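Local coordinates for protein deferrochelatase (Vibrio cholerae, PDB 5DE0) that binds heme b and probably works as a dye-decolorizing (DyP-type) peroxidase, oxidising substrates with hydrogen peroxide, at residues B[166-171]-B[294-299]; B[65-70]-B[288-293]; B[147-152]-B[203-208]. All coordinates share one frame; numbering follows the deposited sequence.

Contact 1 of 3, residues B[166-171]-B[294-299]; sequences GDFAGG and QVMLQE
The backbones of Phe168 and Met296 come no nearer than 7.8 Å between their CA atoms, where a loop that folds through two successive beta turns passes the side of helix 294-299. The first turn, type I, runs from Gly166 to Ala169; the second, type II, runs from Phe168 to Gly171 and is closed by Gly171 N bonding to Phe168 O at 2.8 Å. At that separation the contact is made chiefly by side chains, and one methionine reaches both a ring and a main-chain carbonyl. Met296 leaves the helix in the direction of the loop, extended through its first two torsions and then bent at the thioether (chi3 -67°), which lays its methyl group against the turn. CE sits 3.2 Å from Asp167 O, a close approach of a methyl to a carbonyl, and 3.8 Å from Phe168 CD1. The sulfur touches the same side of the ring, with SD 3.9 Å from Phe168 CD1. Relative to the ring centroid, SD is 4.9 Å away and 62° off the normal, an oblique Met-aromatic contact. Phe168 itself starts away from the helix; because its CG stands beside the backbone N (chi1 -57°), the CD1-CE1 side of the ring is brought back to the thioether. Pro75 and Pro76 also touch this ring, and Met72 packs on Met296. No hydrogen bond crosses between loop and helix, and the methyl against Asp167 O is not one. With no directional bond between them, the link depends on the fit of one thioether against a ring and a carbonyl.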
loop_
_atom_site.group_PDB
_atom_site.type_symbol
_atom_site.label_atom_id
_atom_site.label_comp_id
_atom_site.label_asym_id
_atom_site.label_seq_id
_atom_site.Cartn_x
_atom_site.Cartn_y
_atom_site.Cartn_z
ATOM N N GLY B 166 6.031 -36.958 12.105
ATOM C CA GLY B 166 4.746 -36.984 12.779
ATOM C C GLY B 166 3.581 -36.537 11.917
ATOM O O GLY B 166 3.718 -36.367 10.704
ATOM N N ASP B 167 2.425 -36.350 12.548
ATOM C CA ASP B 167 1.221 -35.934 11.836
ATOM C C ASP B 167 1.353 -34.525 11.264
ATOM O O ASP B 167 0.737 -34.204 10.251
ATOM C CB ASP B 167 -0.001 -36.002 12.759
ATOM C CG ASP B 167 -0.495 -37.417 12.978
ATOM O OD1 ASP B 167 -0.278 -38.272 12.097
ATOM O OD2 ASP B 167 -1.114 -37.664 14.032
ATOM N N PHE B 168 2.163 -33.694 11.916
ATOM C CA PHE B 168 2.301 -32.294 11.528
ATOM C C PHE B 168 3.486 -32.056 10.594
ATOM O O PHE B 168 3.874 -30.911 10.351
ATOM C CB PHE B 168 2.433 -31.407 12.773
ATOM C CG PHE B 168 1.288 -31.540 13.739
ATOM C CD1 PHE B 168 0.101 -30.856 13.528
ATOM C CD2 PHE B 168 1.398 -32.348 14.862
ATOM C CE1 PHE B 168 -0.955 -30.977 14.416
ATOM C CE2 PHE B 168 0.345 -32.471 15.752
ATOM C CZ PHE B 168 -0.829 -31.785 15.528
ATOM N N ALA B 169 4.056 -33.139 10.074
ATOM C CA ALA B 169 5.180 -33.052 9.145
ATOM C C ALA B 169 4.807 -32.251 7.901
ATOM O O ALA B 169 3.783 -32.512 7.262
ATOM C CB ALA B 169 5.655 -34.441 8.749
ATOM N N GLY B 170 5.638 -31.269 7.568
ATOM C CA GLY B 170 5.358 -30.385 6.453
ATOM C C GLY B 170 4.708 -29.106 6.940
ATOM O O GLY B 170 4.572 -28.138 6.184
ATOM N N GLY B 171 4.296 -29.109 8.205
ATOM C CA GLY B 171 3.742 -27.922 8.827
ATOM C C GLY B 171 4.836 -27.060 9.427
ATOM O O GLY B 171 5.991 -27.482 9.512
ATOM N N GLN B 294 -0.186 -28.840 3.205
ATOM C CA GLN B 294 -1.296 -28.656 2.279
ATOM C C GLN B 294 -2.376 -29.707 2.506
ATOM O O GLN B 294 -3.570 -29.415 2.422
ATOM C CB GLN B 294 -0.807 -28.716 0.832
ATOM C CG GLN B 294 0.341 -27.776 0.517
ATOM C CD GLN B 294 0.631 -27.703 -0.968
ATOM O OE1 GLN B 294 -0.233 -27.994 -1.793
ATOM N NE2 GLN B 294 1.853 -27.315 -1.316
ATOM N N VAL B 295 -1.944 -30.930 2.803
ATOM C CA VAL B 295 -2.863 -32.041 3.020
ATOM C C VAL B 295 -3.710 -31.836 4.272
ATOM O O VAL B 295 -4.935 -31.935 4.221
ATOM C CB VAL B 295 -2.110 -33.380 3.137
ATOM C CG1 VAL B 295 -3.071 -34.503 3.495
ATOM C CG2 VAL B 295 -1.382 -33.692 1.839
ATOM N N MET B 296 -3.055 -31.546 5.392
ATOM C CA MET B 296 -3.762 -31.341 6.652
ATOM C C MET B 296 -4.740 -30.175 6.551
ATOM O O MET B 296 -5.846 -30.239 7.086
ATOM C CB MET B 296 -2.775 -31.102 7.798
ATOM C CG MET B 296 -3.448 -30.724 9.110
ATOM S SD MET B 296 -2.332 -30.687 10.524
ATOM C CE MET B 296 -1.923 -32.423 10.678
ATOM N N LEU B 297 -4.332 -29.120 5.852
ATOM C CA LEU B 297 -5.182 -27.952 5.648
ATOM C C LEU B 297 -6.506 -28.336 4.990
ATOM O O LEU B 297 -7.563 -27.828 5.359
ATOM C CB LEU B 297 -4.459 -26.904 4.798
ATOM C CG LEU B 297 -5.267 -25.656 4.432
ATOM C CD1 LEU B 297 -5.727 -24.925 5.684
ATOM C CD2 LEU B 297 -4.458 -24.729 3.532
ATOM N N GLN B 298 -6.440 -29.244 4.021
ATOM C CA GLN B 298 -7.632 -29.689 3.310
ATOM C C GLN B 298 -8.404 -30.743 4.102
ATOM O O GLN B 298 -9.540 -31.074 3.761
ATOM C CB GLN B 298 -7.255 -30.239 1.931
ATOM C CG GLN B 298 -6.570 -29.223 1.032
ATOM C CD GLN B 298 -7.440 -28.014 0.747
ATOM O OE1 GLN B 298 -8.631 -28.145 0.463
ATOM N NE2 GLN B 298 -6.849 -26.826 0.827
ATOM N N GLU B 299 -7.786 -31.265 5.159
ATOM C CA GLU B 299 -8.407 -32.308 5.970
ATOM C C GLU B 299 -8.934 -31.782 7.301
ATOM O O GLU B 299 -9.531 -32.528 8.075
ATOM C CB GLU B 299 -7.417 -33.447 6.228
ATOM C CG GLU B 299 -7.037 -34.241 4.989
ATOM C CD GLU B 299 -8.207 -35.001 4.393
ATOM O OE1 GLU B 299 -9.182 -35.276 5.127
ATOM O OE2 GLU B 299 -8.155 -35.327 3.187
#

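Contact 2 of 3, residues B[65-70]-B[288-293]; sequences GFWSHF and YFFAPS
Trp67 O accepts the shortest backbone hydrogen bond within the two segments, from Phe70 N at 3.0 Å, and the type I turn it closes brings the edge of the Phe70 ring, through CD2, over the rim of one indole face. The far rim of that indole is what reaches strand 281-291. With CG anti to the backbone N (chi1 -154°), the six-membered ring is carried out to the strand, where CZ3 lies 3.4 Å from Phe290 O, the oxygen being at the edge and near the indole plane. Beside it, Trp67 CH2 meets Phe290 CD1 at 3.6 Å. The two rings are steeply inclined, at 79°, with centroids 5.8 Å apart, yet the pair is oblique and makes no regular stack. Pro292 CB closes on the same rim, 4.2 Å from Trp67 CH2. Tyr173 meets the Phe290 ring edge-to-face. All three touching residues are buried, and they join the N-terminal and C-terminal halves of the protein. Apart from one aromatic C-H, at CZ3, beside Phe290 O, the contact is apolar; because NE1 bonds to Ala73 O, the far rim of the indole can be buried against the strand without leaving its N-H unpaired.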
loop_
_atom_site.group_PDB
_atom_site.type_symbol
_atom_site.label_atom_id
_atom_site.label_comp_id
_atom_site.label_asym_id
_atom_site.label_seq_id
_atom_site.Cartn_x
_atom_site.Cartn_y
_atom_site.Cartn_z
ATOM N N GLY B 65 -5.942 -20.718 19.993
ATOM C CA GLY B 65 -7.329 -20.591 20.396
ATOM C C GLY B 65 -8.307 -21.110 19.359
ATOM O O GLY B 65 -9.297 -21.757 19.704
ATOM N N PHE B 66 -8.031 -20.839 18.087
ATOM C CA PHE B 66 -8.919 -21.271 17.016
ATOM C C PHE B 66 -8.731 -22.747 16.686
ATOM O O PHE B 66 -9.622 -23.379 16.117
ATOM C CB PHE B 66 -8.695 -20.421 15.761
ATOM C CG PHE B 66 -9.699 -20.678 14.665
ATOM C CD1 PHE B 66 -10.946 -20.071 14.701
ATOM C CD2 PHE B 66 -9.397 -21.517 13.596
ATOM C CE1 PHE B 66 -11.883 -20.303 13.698
ATOM C CE2 PHE B 66 -10.332 -21.750 12.589
ATOM C CZ PHE B 66 -11.573 -21.141 12.643
ATOM N N TRP B 67 -7.570 -23.293 17.030
ATOM C CA TRP B 67 -7.288 -24.686 16.723
ATOM C C TRP B 67 -8.155 -25.629 17.559
ATOM O O TRP B 67 -8.351 -26.785 17.190
ATOM C CB TRP B 67 -5.805 -24.994 16.934
ATOM C CG TRP B 67 -5.332 -26.145 16.094
ATOM C CD1 TRP B 67 -5.575 -27.470 16.309
ATOM C CD2 TRP B 67 -4.548 -26.074 14.895
ATOM N NE1 TRP B 67 -4.993 -28.228 15.324
ATOM C CE2 TRP B 67 -4.355 -27.395 14.443
ATOM C CE3 TRP B 67 -3.993 -25.023 14.163
ATOM C CZ2 TRP B 67 -3.624 -27.689 13.284
ATOM C CZ3 TRP B 67 -3.273 -25.315 13.023
ATOM C CH2 TRP B 67 -3.093 -26.634 12.592
ATOM N N SER B 68 -8.671 -25.134 18.679
ATOM C CA SER B 68 -9.548 -25.926 19.526
ATOM C C SER B 68 -10.805 -26.347 18.773
ATOM O O SER B 68 -11.353 -27.420 19.021
ATOM C CB SER B 68 -9.923 -25.140 20.775
ATOM O OG SER B 68 -8.780 -24.899 21.566
ATOM N N HIS B 69 -11.251 -25.493 17.858
ATOM C CA HIS B 69 -12.426 -25.761 17.043
ATOM C C HIS B 69 -12.217 -26.946 16.098
ATOM O O HIS B 69 -13.182 -27.537 15.616
ATOM C CB HIS B 69 -12.797 -24.516 16.236
ATOM C CG HIS B 69 -13.300 -23.376 17.067
ATOM N ND1 HIS B 69 -12.502 -22.697 17.965
ATOM C CD2 HIS B 69 -14.517 -22.786 17.129
ATOM C CE1 HIS B 69 -13.208 -21.742 18.546
ATOM N NE2 HIS B 69 -14.435 -21.776 18.054
ATOM N N PHE B 70 -10.959 -27.287 15.835
ATOM C CA PHE B 70 -10.631 -28.376 14.915
ATOM C C PHE B 70 -10.780 -29.750 15.560
ATOM O O PHE B 70 -10.637 -29.892 16.772
ATOM C CB PHE B 70 -9.205 -28.216 14.387
ATOM C CG PHE B 70 -9.043 -27.086 13.418
ATOM C CD1 PHE B 70 -10.046 -26.777 12.507
ATOM C CD2 PHE B 70 -7.890 -26.319 13.423
ATOM C CE1 PHE B 70 -9.894 -25.724 11.613
ATOM C CE2 PHE B 70 -7.736 -25.269 12.536
ATOM C CZ PHE B 70 -8.737 -24.971 11.632
ATOM N N TYR B 288 1.058 -16.048 17.635
ATOM C CA TYR B 288 1.619 -17.330 17.227
ATOM C C TYR B 288 0.605 -18.097 16.387
ATOM O O TYR B 288 -0.599 -18.026 16.633
ATOM C CB TYR B 288 2.023 -18.167 18.445
ATOM C CG TYR B 288 3.336 -17.772 19.086
ATOM C CD1 TYR B 288 4.407 -17.337 18.318
ATOM C CD2 TYR B 288 3.505 -17.844 20.462
ATOM C CE1 TYR B 288 5.611 -16.983 18.904
ATOM C CE2 TYR B 288 4.702 -17.489 21.057
ATOM C CZ TYR B 288 5.751 -17.061 20.275
ATOM O OH TYR B 288 6.943 -16.707 20.867
ATOM N N PHE B 289 1.098 -18.831 15.397
ATOM C CA PHE B 289 0.251 -19.669 14.564
ATOM C C PHE B 289 0.931 -20.996 14.260
ATOM O O PHE B 289 2.104 -21.193 14.573
ATOM C CB PHE B 289 -0.085 -18.972 13.243
ATOM C CG PHE B 289 -0.778 -17.650 13.401
ATOM C CD1 PHE B 289 -0.047 -16.474 13.445
ATOM C CD2 PHE B 289 -2.160 -17.579 13.482
ATOM C CE1 PHE B 289 -0.683 -15.253 13.579
ATOM C CE2 PHE B 289 -2.799 -16.361 13.618
ATOM C CZ PHE B 289 -2.059 -15.198 13.667
ATOM N N PHE B 290 0.183 -21.904 13.648
ATOM C CA PHE B 290 0.778 -23.067 13.014
ATOM C C PHE B 290 0.217 -23.218 11.608
ATOM O O PHE B 290 -0.993 -23.360 11.419
ATOM C CB PHE B 290 0.529 -24.337 13.824
ATOM C CG PHE B 290 1.208 -25.551 13.261
ATOM C CD1 PHE B 290 0.543 -26.401 12.390
ATOM C CD2 PHE B 290 2.515 -25.843 13.606
ATOM C CE1 PHE B 290 1.173 -27.521 11.876
ATOM C CE2 PHE B 290 3.150 -26.957 13.097
ATOM C CZ PHE B 290 2.478 -27.800 12.232
ATOM N N ALA B 291 1.101 -23.173 10.621
ATOM C CA ALA B 291 0.703 -23.382 9.239
ATOM C C ALA B 291 0.865 -24.852 8.893
ATOM O O ALA B 291 1.983 -25.339 8.743
ATOM C CB ALA B 291 1.520 -22.513 8.302
ATOM N N PRO B 292 -0.260 -25.570 8.762
ATOM C CA PRO B 292 -0.187 -27.007 8.484
ATOM C C PRO B 292 0.270 -27.282 7.057
ATOM O O PRO B 292 0.348 -26.355 6.248
ATOM C CB PRO B 292 -1.628 -27.478 8.699
ATOM C CG PRO B 292 -2.452 -26.286 8.361
ATOM C CD PRO B 292 -1.653 -25.087 8.799
ATOM N N SER B 293 0.578 -28.539 6.759
ATOM C CA SER B 293 0.866 -28.955 5.394
ATOM C C SER B 293 -0.366 -28.746 4.518
ATOM O O SER B 293 -1.462 -28.498 5.025
ATOM C CB SER B 293 1.306 -30.418 5.363
ATOM O OG SER B 293 0.344 -31.240 6.000
#

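Contact 3 of 3, residues B[147-152]-B[203-208]; sequences DGTENP and PDSVEL. With HEM (protoporphyrin IX containing Fe), chain F.
The heme pocket supplies the setting here: segment 147-152 begins with the Asp and the final Gly of the GXXDG signature of DyP-type peroxidases and lines one heme propionate, while segment 203-208 backs it from outside. Across the two loops the meeting point is Thr149 OG1 with Ser205 OG, a short hydrogen bond of 2.5 Å in which either hydroxyl could be the donor. The torsions aim both groups: Thr149 OG1 stands anti to its own carbonyl carbon (chi1 -62°), and Ser205 extends OG away from its backbone N. Thr149 CG2 lies alongside, 3.4 Å from Ser205 OG, so the serine oxygen touches both branches of the threonine but bonds only to OG1.

The inner side of the same turn grips the propionate through its main chain. Gly148 N donates to heme O1D at 2.6 Å (N-H...O 150°), and Glu150 N donates to O2D at 2.8 Å (158°), one amide for each carboxylate oxygen. The Glu150 side chain, bent at chi2, runs past the other propionate, with CG 3.3 Å from O1A. Its OE2 forms a salt bridge with Arg200, which also bonds to Ser205 O, giving the two loops a second, charged link. Arg233 NH1 bridges Asp147 OD1 and the heme. Asp147 OD1 lies over one face of the porphyrin, 4.8 Å from the iron and offset toward pyrrole ring D. In this protein the turn after that aspartate holds a propionate by its amides, with the Thr149-Ser205 hydroxyl pair lying one shell out; the GXXDG aspartate over the heme is itself the hallmark of the DyP-type peroxidase site.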
loop_
_atom_site.group_PDB
_atom_site.type_symbol
_atom_site.label_atom_id
_atom_site.label_comp_id
_atom_site.label_asym_id
_atom_site.label_seq_id
_atom_site.Cartn_x
_atom_site.Cartn_y
_atom_site.Cartn_z
ATOM N N ASP B 147 17.993 -6.487 5.426
ATOM C CA ASP B 147 17.306 -7.491 6.229
ATOM C C ASP B 147 17.245 -8.831 5.501
ATOM O O ASP B 147 16.772 -8.909 4.368
ATOM C CB ASP B 147 15.894 -7.016 6.582
ATOM C CG ASP B 147 15.170 -7.977 7.507
ATOM O OD1 ASP B 147 15.847 -8.689 8.278
ATOM O OD2 ASP B 147 13.924 -8.019 7.462
ATOM N N GLY B 148 17.731 -9.881 6.156
ATOM C CA GLY B 148 17.702 -11.216 5.586
ATOM C C GLY B 148 19.073 -11.748 5.210
ATOM O O GLY B 148 19.183 -12.753 4.509
ATOM N N THR B 149 20.118 -11.073 5.679
ATOM C CA THR B 149 21.494 -11.451 5.355
ATOM C C THR B 149 21.830 -12.875 5.801
ATOM O O THR B 149 22.362 -13.664 5.019
ATOM C CB THR B 149 22.503 -10.476 5.992
ATOM O OG1 THR B 149 22.288 -9.157 5.469
ATOM C CG2 THR B 149 23.930 -10.908 5.691
ATOM N N GLU B 150 21.516 -13.203 7.051
ATOM C CA GLU B 150 21.795 -14.534 7.580
ATOM C C GLU B 150 20.569 -15.442 7.531
ATOM O O GLU B 150 20.551 -16.504 8.150
ATOM C CB GLU B 150 22.317 -14.442 9.018
ATOM C CG GLU B 150 23.617 -13.656 9.158
ATOM C CD GLU B 150 24.782 -14.311 8.436
ATOM O OE1 GLU B 150 24.800 -15.555 8.332
ATOM O OE2 GLU B 150 25.680 -13.578 7.970
ATOM N N ASN B 151 19.546 -15.017 6.798
ATOM C CA ASN B 151 18.352 -15.832 6.608
ATOM C C ASN B 151 18.712 -17.089 5.822
ATOM O O ASN B 151 19.379 -16.999 4.789
ATOM C CB ASN B 151 17.265 -15.031 5.884
ATOM C CG ASN B 151 15.859 -15.541 6.172
ATOM O OD1 ASN B 151 15.546 -15.951 7.291
ATOM N ND2 ASN B 151 15.003 -15.507 5.158
ATOM N N PRO B 152 18.286 -18.266 6.315
ATOM C CA PRO B 152 18.576 -19.560 5.682
ATOM C C PRO B 152 18.303 -19.558 4.181
ATOM O O PRO B 152 17.410 -18.847 3.716
ATOM C CB PRO B 152 17.634 -20.519 6.410
ATOM C CG PRO B 152 17.487 -19.917 7.760
ATOM C CD PRO B 152 17.504 -18.427 7.553
ATOM N N PRO B 203 26.269 -0.609 5.036
ATOM C CA PRO B 203 26.223 -0.736 3.573
ATOM C C PRO B 203 26.321 -2.171 3.052
ATOM O O PRO B 203 25.649 -2.491 2.073
ATOM C CB PRO B 203 27.435 0.082 3.115
ATOM C CG PRO B 203 28.365 0.046 4.268
ATOM C CD PRO B 203 27.489 0.090 5.479
ATOM N N ASP B 204 27.135 -3.017 3.679
ATOM C CA ASP B 204 27.365 -4.358 3.138
ATOM C C ASP B 204 26.983 -5.489 4.092
ATOM O O ASP B 204 27.223 -6.660 3.794
ATOM C CB ASP B 204 28.830 -4.517 2.713
ATOM C CG ASP B 204 29.808 -4.103 3.797
ATOM O OD1 ASP B 204 29.397 -3.982 4.970
ATOM O OD2 ASP B 204 30.998 -3.907 3.473
ATOM N N SER B 205 26.398 -5.134 5.232
ATOM C CA SER B 205 25.848 -6.110 6.173
ATOM C C SER B 205 26.861 -7.163 6.624
ATOM O O SER B 205 26.518 -8.335 6.789
ATOM C CB SER B 205 24.624 -6.798 5.559
ATOM O OG SER B 205 23.945 -7.587 6.518
ATOM N N VAL B 206 28.106 -6.747 6.819
ATOM C CA VAL B 206 29.125 -7.642 7.352
ATOM C C VAL B 206 29.103 -7.579 8.876
ATOM O O VAL B 206 29.125 -6.494 9.458
ATOM C CB VAL B 206 30.527 -7.287 6.828
ATOM C CG1 VAL B 206 31.580 -8.187 7.460
ATOM C CG2 VAL B 206 30.567 -7.400 5.312
ATOM N N GLU B 207 29.046 -8.744 9.515
ATOM C CA GLU B 207 28.972 -8.819 10.970
ATOM C C GLU B 207 30.183 -8.164 11.627
ATOM O O GLU B 207 31.319 -8.361 11.193
ATOM C CB GLU B 207 28.856 -10.276 11.426
ATOM C CG GLU B 207 28.753 -10.440 12.937
ATOM C CD GLU B 207 28.697 -11.893 13.371
ATOM O OE1 GLU B 207 28.541 -12.772 12.499
ATOM O OE2 GLU B 207 28.812 -12.154 14.587
ATOM N N LEU B 208 29.930 -7.377 12.669
ATOM C CA LEU B 208 30.997 -6.722 13.413
ATOM C C LEU B 208 31.881 -7.750 14.110
ATOM O O LEU B 208 31.399 -8.795 14.549
ATOM C CB LEU B 208 30.419 -5.749 14.442
ATOM C CG LEU B 208 29.608 -4.571 13.902
ATOM C CD1 LEU B 208 29.144 -3.675 15.041
ATOM C CD2 LEU B 208 30.417 -3.780 12.887
HETATM C CHA HEM F . 18.875 -10.520 11.819
HETATM C CHB HEM F . 15.247 -12.536 14.329
HETATM C CHC HEM F . 12.995 -8.233 14.610
HETATM C CHD HEM F . 16.162 -6.462 11.393
HETATM C C1A HEM F . 18.093 -11.443 12.477
HETATM C C2A HEM F . 18.392 -12.849 12.655
HETATM C C3A HEM F . 17.390 -13.404 13.345
HETATM C C4A HEM F . 16.420 -12.368 13.630
HETATM C CMA HEM F . 17.268 -14.883 13.773
HETATM C CAA HEM F . 19.655 -13.572 12.136
HETATM C CBA HEM F . 20.612 -13.787 13.306
HETATM C CGA HEM F . 21.919 -14.339 12.807
HETATM O O1A HEM F . 22.744 -13.545 12.287
HETATM O O2A HEM F . 22.133 -15.571 12.936
HETATM C C1B HEM F . 14.374 -11.536 14.692
HETATM C C2B HEM F . 13.298 -11.670 15.648
HETATM C C3B HEM F . 12.665 -10.500 15.735
HETATM C C4B HEM F . 13.322 -9.559 14.836
HETATM C CMB HEM F . 12.929 -12.951 16.429
HETATM C CAB HEM F . 11.452 -10.272 16.664
HETATM C CBB HEM F . 10.791 -9.116 16.705
HETATM C C1C HEM F . 13.632 -7.377 13.735
HETATM C C2C HEM F . 13.244 -6.012 13.427
HETATM C C3C HEM F . 14.126 -5.527 12.531
HETATM C C4C HEM F . 15.095 -6.569 12.258
HETATM C CMC HEM F . 12.017 -5.302 14.047
HETATM C CAC HEM F . 14.210 -4.136 11.854
HETATM C CBC HEM F . 13.425 -3.095 12.147
HETATM C C1D HEM F . 17.239 -7.319 11.297
HETATM C C2D HEM F . 18.515 -6.992 10.702
HETATM C C3D HEM F . 19.364 -8.263 10.832
HETATM C C4D HEM F . 18.515 -9.228 11.495
HETATM C CMD HEM F . 18.940 -5.651 10.067
HETATM C CAD HEM F . 20.820 -8.459 10.362
HETATM C CBD HEM F . 20.858 -8.912 8.907
HETATM C CGD HEM F . 20.225 -10.272 8.775
HETATM O O1D HEM F . 19.031 -10.342 8.386
HETATM O O2D HEM F . 20.912 -11.289 9.054
HETATM N NA HEM F . 16.881 -11.185 13.086
HETATM N NB HEM F . 14.361 -10.236 14.218
HETATM N NC HEM F . 14.766 -7.679 13.005
HETATM N ND HEM F . 17.282 -8.634 11.747
HETATM FE FE HEM F . 15.879 -9.396 13.072
#

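How the contacts relate
Contacts 1 and 2 are neighbours and share elements: strand 281-291 runs almost directly into helix 294-299, and the Phe290 ring of contact 2 also reaches the loop of contact 1, its CZ lying 3.6 Å from Phe168 CB. Contact 2 is wholly buried, whereas contacts 1 and 3 are partly buried. The first two are apolar and rest on aromatic rings. Contact 3 lies at the heme, about 33 Å from contact 1 and 32 Å from contact 2, centre to centre. There, two irregular loops are joined by a hydroxyl pair and a shared arginine, while main-chain amides of one loop hold the heme. Chemistry thus follows place: apolar where sheet, helix and loop pack, polar beside the heme propionates.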